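PDB 4ZQX: polyhedrin from Uranotaenia sapphirina cypovirus, which forms the crystalline matrix of the viral occlusion body, as cypovirus polyhedrins do, and holds a bound ATP molecule in its crystals. Local coordinates for residues L29-E34 with L102-R107; S116-G121 with I138-S143. One frame throughout, in Å; residues are numbered along the deposited sequence. Where two conformers were deposited one is given.

Contact 1. Residues L29-E34 with L102-R107; sequences LVIVAE and LSFYLR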
loop_
_atom_site.group_PDB
_atom_site.type_symbol
_atom_site.label_atom_id
_atom_site.label_comp_id
_atom_site.label_asym_id
_atom_site.label_seq_id
_atom_site.Cartn_x
_atom_site.Cartn_y
_atom_site.Cartn_z
ATOM N N LEU A 29 -2.716 -16.060 -3.876
ATOM C CA LEU A 29 -1.340 -16.287 -3.424
ATOM C C LEU A 29 -1.320 -16.384 -1.894
ATOM O O LEU A 29 -1.782 -15.481 -1.201
ATOM C CB LEU A 29 -0.432 -15.134 -3.873
ATOM C CG LEU A 29 0.987 -15.066 -3.291
ATOM C CD1 LEU A 29 1.837 -16.238 -3.739
ATOM C CD2 LEU A 29 1.653 -13.746 -3.666
ATOM N N VAL A 30 -0.817 -17.494 -1.376
ATOM C CA VAL A 30 -0.516 -17.605 0.042
ATOM C C VAL A 30 0.953 -17.889 0.220
ATOM O O VAL A 30 1.482 -18.860 -0.301
ATOM C CB VAL A 30 -1.317 -18.716 0.728
ATOM C CG1 VAL A 30 -0.903 -18.843 2.206
ATOM C CG2 VAL A 30 -2.801 -18.425 0.630
ATOM N N ILE A 31 1.611 -17.011 0.958
ATOM C CA ILE A 31 3.000 -17.213 1.321
ATOM C C ILE A 31 3.057 -17.647 2.763
ATOM O O ILE A 31 2.438 -17.020 3.614
ATOM C CB ILE A 31 3.788 -15.915 1.142
ATOM C CG1 ILE A 31 3.683 -15.477 -0.321
ATOM C CG2 ILE A 31 5.250 -16.107 1.571
ATOM C CD1 ILE A 31 4.267 -14.145 -0.613
ATOM N N VAL A 32 3.770 -18.741 3.025
ATOM C CA VAL A 32 3.947 -19.226 4.385
ATOM C C VAL A 32 5.417 -19.220 4.768
ATOM O O VAL A 32 6.252 -19.853 4.092
ATOM C CB VAL A 32 3.441 -20.676 4.530
ATOM C CG1 VAL A 32 3.589 -21.176 5.984
ATOM C CG2 VAL A 32 2.000 -20.795 4.037
ATOM N N ALA A 33 5.719 -18.524 5.860
ATOM C CA ALA A 33 7.042 -18.548 6.473
ATOM C C ALA A 33 7.005 -19.484 7.676
ATOM O O ALA A 33 6.124 -19.373 8.509
ATOM C CB ALA A 33 7.447 -17.134 6.923
ATOM N N GLU A 34 7.960 -20.401 7.754
ATOM C CA GLU A 34 8.064 -21.324 8.885
ATOM C C GLU A 34 9.384 -21.038 9.608
ATOM O O GLU A 34 10.426 -20.873 8.976
ATOM C CB GLU A 34 7.980 -22.789 8.418
ATOM C CG GLU A 34 7.958 -23.803 9.588
ATOM C CD GLU A 34 7.682 -25.261 9.185
ATOM O OE1 GLU A 34 8.182 -26.163 9.897
ATOM O OE2 GLU A 34 6.959 -25.520 8.192
ATOM N N LEU A 102 10.480 -20.853 3.167
ATOM C CA LEU A 102 9.330 -20.145 2.605
ATOM C C LEU A 102 8.635 -21.034 1.595
ATOM O O LEU A 102 9.300 -21.715 0.807
ATOM C CB LEU A 102 9.757 -18.861 1.913
ATOM C CG LEU A 102 10.428 -17.794 2.766
ATOM C CD1 LEU A 102 10.963 -16.667 1.901
ATOM C CD2 LEU A 102 9.443 -17.265 3.763
ATOM N N SER A 103 7.304 -21.036 1.649
ATOM C CA SER A 103 6.457 -21.773 0.730
ATOM C C SER A 103 5.526 -20.791 0.051
ATOM O O SER A 103 4.903 -19.973 0.720
ATOM C CB SER A 103 5.612 -22.784 1.503
ATOM O OG SER A 103 6.432 -23.655 2.243
ATOM N N PHE A 104 5.416 -20.906 -1.268
ATOM C CA PHE A 104 4.589 -20.027 -2.080
ATOM C C PHE A 104 3.516 -20.872 -2.749
ATOM O O PHE A 104 3.834 -21.716 -3.572
ATOM C CB PHE A 104 5.430 -19.333 -3.164
ATOM C CG PHE A 104 6.491 -18.428 -2.621
ATOM C CD1 PHE A 104 7.702 -18.937 -2.192
ATOM C CD2 PHE A 104 6.275 -17.068 -2.531
ATOM C CE1 PHE A 104 8.668 -18.106 -1.683
ATOM C CE2 PHE A 104 7.236 -16.244 -2.024
ATOM C CZ PHE A 104 8.436 -16.767 -1.596
ATOM N N TYR A 105 2.256 -20.630 -2.396
ATOM C CA TYR A 105 1.124 -21.375 -2.938
ATOM C C TYR A 105 0.322 -20.482 -3.880
ATOM O O TYR A 105 -0.154 -19.437 -3.466
ATOM C CB TYR A 105 0.249 -21.877 -1.789
ATOM C CG TYR A 105 0.937 -22.955 -0.988
ATOM C CD1 TYR A 105 1.014 -24.251 -1.476
ATOM C CD2 TYR A 105 1.540 -22.678 0.233
ATOM C CE1 TYR A 105 1.662 -25.248 -0.775
ATOM C CE2 TYR A 105 2.168 -23.678 0.955
ATOM C CZ TYR A 105 2.234 -24.964 0.435
ATOM O OH TYR A 105 2.864 -25.999 1.108
ATOM N N LEU A 106 0.211 -20.890 -5.146
ATOM C CA LEU A 106 -0.496 -20.111 -6.164
ATOM C C LEU A 106 -1.676 -20.907 -6.697
ATOM O O LEU A 106 -1.518 -22.084 -7.040
ATOM C CB LEU A 106 0.438 -19.770 -7.341
ATOM C CG LEU A 106 1.521 -18.704 -7.147
ATOM C CD1 LEU A 106 2.605 -19.167 -6.188
ATOM C CD2 LEU A 106 2.136 -18.329 -8.491
ATOM N N ARG A 107 -2.850 -20.285 -6.777
ATOM C CA ARG A 107 -4.024 -21.012 -7.239
ATOM C C ARG A 107 -4.867 -20.124 -8.127
ATOM O O ARG A 107 -5.248 -19.032 -7.730
ATOM C CB ARG A 107 -4.876 -21.507 -6.052
ATOM C CG ARG A 107 -5.935 -22.543 -6.441
ATOM C CD ARG A 107 -7.005 -22.738 -5.345
ATOM N NE ARG A 107 -7.815 -23.931 -5.596
ATOM C CZ ARG A 107 -8.884 -23.974 -6.387
ATOM N NH1 ARG A 107 -9.310 -22.880 -7.000
ATOM N NH2 ARG A 107 -9.534 -25.117 -6.558
HETATM O O HOH W 1 6.887 -22.698 4.605
#
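Leu102 begins the pairing with the methyl of Ala33, its CD2 lying 3.7 Å from Ala33 CB, where strands 101-107 and 27-34 run antiparallel as the two middle strands of the six-stranded polyhedrin sheet. Ser103 forms a hydrogen-bonded pair with Val32: Val32 N donates to Ser103 O at 2.8 Å, nearly straight at 172°, and Ser103 N donates back to Val32 O. A water ties the same two residues a second time, donating a hydrogen bond to Val32 O and lying 2.6 Å from Ser103 OG. Phe104 turns to the other face with Leu102. Its ring lies alongside Ile31, both side chains pointing the same way, and CD2 comes within 3.8 Å of Ile31 CG1; Ile174 and Val176 of strand 173-179 pack on the ring from the second sheet. Tyr105 returns to the face of Val30 and Val32 and exchanges two backbone bonds with Val30, Tyr105 N to Val30 O being 2.8 Å. With CG anti to its own carbonyl carbon (chi1 -69°), the ring reaches along the sheet toward Val32, whose CG2 meets its edge near the ring plane, 4.2 Å from CE2. The phenol oxygen is held beyond the pair by Leu230 N and Tyr164 OH; Leu230 lines the ATP pocket, so Tyr105 links the sheet to that site. Leu106 closes the pairing beside Leu29, the two side chains pointing the same way and their CD1 methyls 3.9 Å apart.

Contact 2. Residues S116-G121 with I138-S143; sequences SIDIRG and IRPPCS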
loop_
_atom_site.group_PDB
_atom_site.type_symbol
_atom_site.label_atom_id
_atom_site.label_comp_id
_atom_site.label_asym_id
_atom_site.label_seq_id
_atom_site.Cartn_x
_atom_site.Cartn_y
_atom_site.Cartn_z
ATOM N N SER A 116 6.675 -14.464 -11.368
ATOM C CA SER A 116 8.034 -14.269 -10.865
ATOM C C SER A 116 8.070 -14.138 -9.353
ATOM O O SER A 116 7.242 -13.468 -8.761
ATOM C CB SER A 116 8.691 -13.059 -11.525
ATOM O OG SER A 116 7.979 -11.875 -11.258
ATOM N N ILE A 117 9.037 -14.813 -8.743
ATOM C CA ILE A 117 9.237 -14.770 -7.300
ATOM C C ILE A 117 10.668 -14.308 -7.089
ATOM O O ILE A 117 11.606 -15.007 -7.445
ATOM C CB ILE A 117 9.011 -16.147 -6.649
ATOM C CG1 ILE A 117 7.580 -16.630 -6.919
ATOM C CG2 ILE A 117 9.286 -16.091 -5.144
ATOM C CD1 ILE A 117 7.339 -18.080 -6.517
ATOM N N ASP A 118 10.821 -13.120 -6.530
ATOM C CA ASP A 118 12.127 -12.502 -6.374
ATOM C C ASP A 118 12.423 -12.347 -4.883
ATOM O O ASP A 118 11.733 -11.607 -4.180
ATOM C CB ASP A 118 12.090 -11.147 -7.101
ATOM C CG ASP A 118 13.438 -10.432 -7.143
ATOM O OD1 ASP A 118 14.492 -11.049 -6.856
ATOM O OD2 ASP A 118 13.423 -9.233 -7.507
ATOM N N ILE A 119 13.429 -13.075 -4.408
ATOM C CA ILE A 119 13.907 -12.968 -3.032
ATOM C C ILE A 119 15.000 -11.906 -3.003
ATOM O O ILE A 119 16.070 -12.092 -3.618
ATOM C CB ILE A 119 14.471 -14.290 -2.538
ATOM C CG1 ILE A 119 13.457 -15.419 -2.748
ATOM C CG2 ILE A 119 14.866 -14.185 -1.065
ATOM C CD1 ILE A 119 12.133 -15.209 -2.080
ATOM N N ARG A 120 14.707 -10.800 -2.308
ATOM C CA ARG A 120 15.532 -9.588 -2.345
ATOM C C ARG A 120 16.223 -9.381 -1.005
ATOM O O ARG A 120 15.955 -10.102 -0.064
ATOM C CB ARG A 120 14.681 -8.360 -2.708
ATOM C CG ARG A 120 13.943 -8.519 -4.047
ATOM C CD ARG A 120 13.022 -7.365 -4.356
ATOM N NE ARG A 120 13.731 -6.114 -4.637
ATOM C CZ ARG A 120 14.229 -5.774 -5.824
ATOM N NH1 ARG A 120 14.123 -6.596 -6.867
ATOM N NH2 ARG A 120 14.836 -4.600 -5.974
ATOM N N GLY A 121 17.124 -8.401 -0.937
ATOM C CA GLY A 121 17.924 -8.174 0.251
ATOM C C GLY A 121 17.159 -7.563 1.404
ATOM O O GLY A 121 15.971 -7.226 1.293
ATOM N N ILE A 138 14.280 -5.069 -11.135
ATOM C CA ILE A 138 13.205 -6.007 -10.833
ATOM C C ILE A 138 13.213 -7.111 -11.897
ATOM O O ILE A 138 13.865 -6.987 -12.946
ATOM C CB ILE A 138 11.813 -5.334 -10.756
ATOM C CG1 ILE A 138 11.344 -4.839 -12.128
ATOM C CG2 ILE A 138 11.846 -4.184 -9.751
ATOM C CD1 ILE A 138 9.871 -4.414 -12.151
ATOM N N ARG A 139 12.496 -8.184 -11.598
ATOM C CA ARG A 139 12.286 -9.288 -12.531
ATOM C C ARG A 139 13.571 -9.838 -13.134
ATOM O O ARG A 139 13.709 -9.904 -14.346
ATOM C CB ARG A 139 11.298 -8.857 -13.626
ATOM C CG ARG A 139 9.922 -8.614 -13.062
ATOM C CD ARG A 139 8.877 -8.233 -14.089
ATOM N NE ARG A 139 9.094 -6.927 -14.706
ATOM C CZ ARG A 139 8.132 -6.220 -15.298
ATOM N NH1 ARG A 139 6.893 -6.701 -15.354
ATOM N NH2 ARG A 139 8.405 -5.033 -15.832
ATOM N N PRO A 140 14.520 -10.229 -12.276
ATOM C CA PRO A 140 15.724 -10.878 -12.806
ATOM C C PRO A 140 15.371 -12.227 -13.439
ATOM O O PRO A 140 14.368 -12.828 -13.059
ATOM C CB PRO A 140 16.597 -11.076 -11.563
ATOM C CG PRO A 140 15.626 -11.189 -10.455
ATOM C CD PRO A 140 14.495 -10.245 -10.803
ATOM N N PRO A 141 16.187 -12.698 -14.392
ATOM C CA PRO A 141 15.883 -13.927 -15.123
ATOM C C PRO A 141 15.564 -15.124 -14.233
ATOM O O PRO A 141 14.725 -15.934 -14.582
ATOM C CB PRO A 141 17.173 -14.185 -15.907
ATOM C CG PRO A 141 17.751 -12.853 -16.127
ATOM C CD PRO A 141 17.419 -12.062 -14.892
ATOM N N CYS A 142 16.250 -15.210 -13.094
ATOM C CA CYS A 142 16.115 -16.339 -12.173
ATOM C C CYS A 142 14.758 -16.390 -11.491
ATOM O O CYS A 142 14.348 -17.433 -10.991
ATOM C CB CYS A 142 17.217 -16.314 -11.094
ATOM S SG CYS A 142 17.194 -14.906 -9.933
ATOM N N SER A 143 14.069 -15.262 -11.447
ATOM C CA SER A 143 12.840 -15.165 -10.672
ATOM C C SER A 143 11.656 -15.871 -11.353
ATOM O O SER A 143 10.655 -16.172 -10.704
ATOM C CB SER A 143 12.480 -13.705 -10.386
ATOM O OG SER A 143 12.130 -13.014 -11.573
HETATM O O HOH W 2 11.262 -8.464 -9.013
#
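The edge strand 116-120 of the three-stranded sheet is met along its outer side by the loop 138-143, whose last residues form a short 3-10 turn. One backbone bond joins them: Ile117 N donates to Ser143 O over 2.9 Å, the donor tilted 30° from the carbonyl plane. The same oxygen is approached by Ser116 CA at 3.2 Å in a CA-H...O contact. Ser143 presses its side chain into the strand, CB against the carbonyl oxygen of Ile117 and OG 3.4 Å from Ser116 CB. That hydroxyl is turned between its own backbone N and carbonyl carbon (chi1 67°), which lets it curl back and donate to Pro140 O at 2.7 Å. Pro140 O also accepts from Ser143 N, so two donors of one residue grip a single carbonyl and close the turn on itself. Along its other edge strand 116-120 pairs antiparallel with strand 173-179, through Ile177, Ala175 and Ser173. Asp118 lays its carboxylate obliquely across the Pro140 ring, OD2 reaching to 3.6 Å from Pro140 CD. OD2 is shared: Arg120 NH1 bridges to it at 2.8 Å on the syn side, and a water donates to it while accepting from Arg139 N. The bend of Arg120 at chi3 (68°) swings its guanidinium back alongside the strand, where NH1 lies near Ile138 CA and NH2 forms a salt bridge with Asp136. The guanidinium of Arg139 is held by the third subunit: NH2 in a salt bridge with Asp24 of that chain, NH1 bonded to Asn196 O of the same chain.

Overall arrangement
Contact 1 lies near the centre of the chain and contact 2 about 16 Å from it, centre to centre. Along the chain they are in series: both segments of contact 1 precede strand 116-120, which follows strand 101-107 and is met by loop 138-143. Contact 1 belongs to the six-stranded antiparallel sheet and contact 2 to the edge of the three-stranded one. Phe104 bridges the two, its CZ 3.7 Å from Ile117 CG2 and also packed on Ile119, so the sheets share an apolar layer. Both contacts reach neighbouring subunits of the trimeric assembly: contact 1 packs on the second, while contact 2 reaches the third.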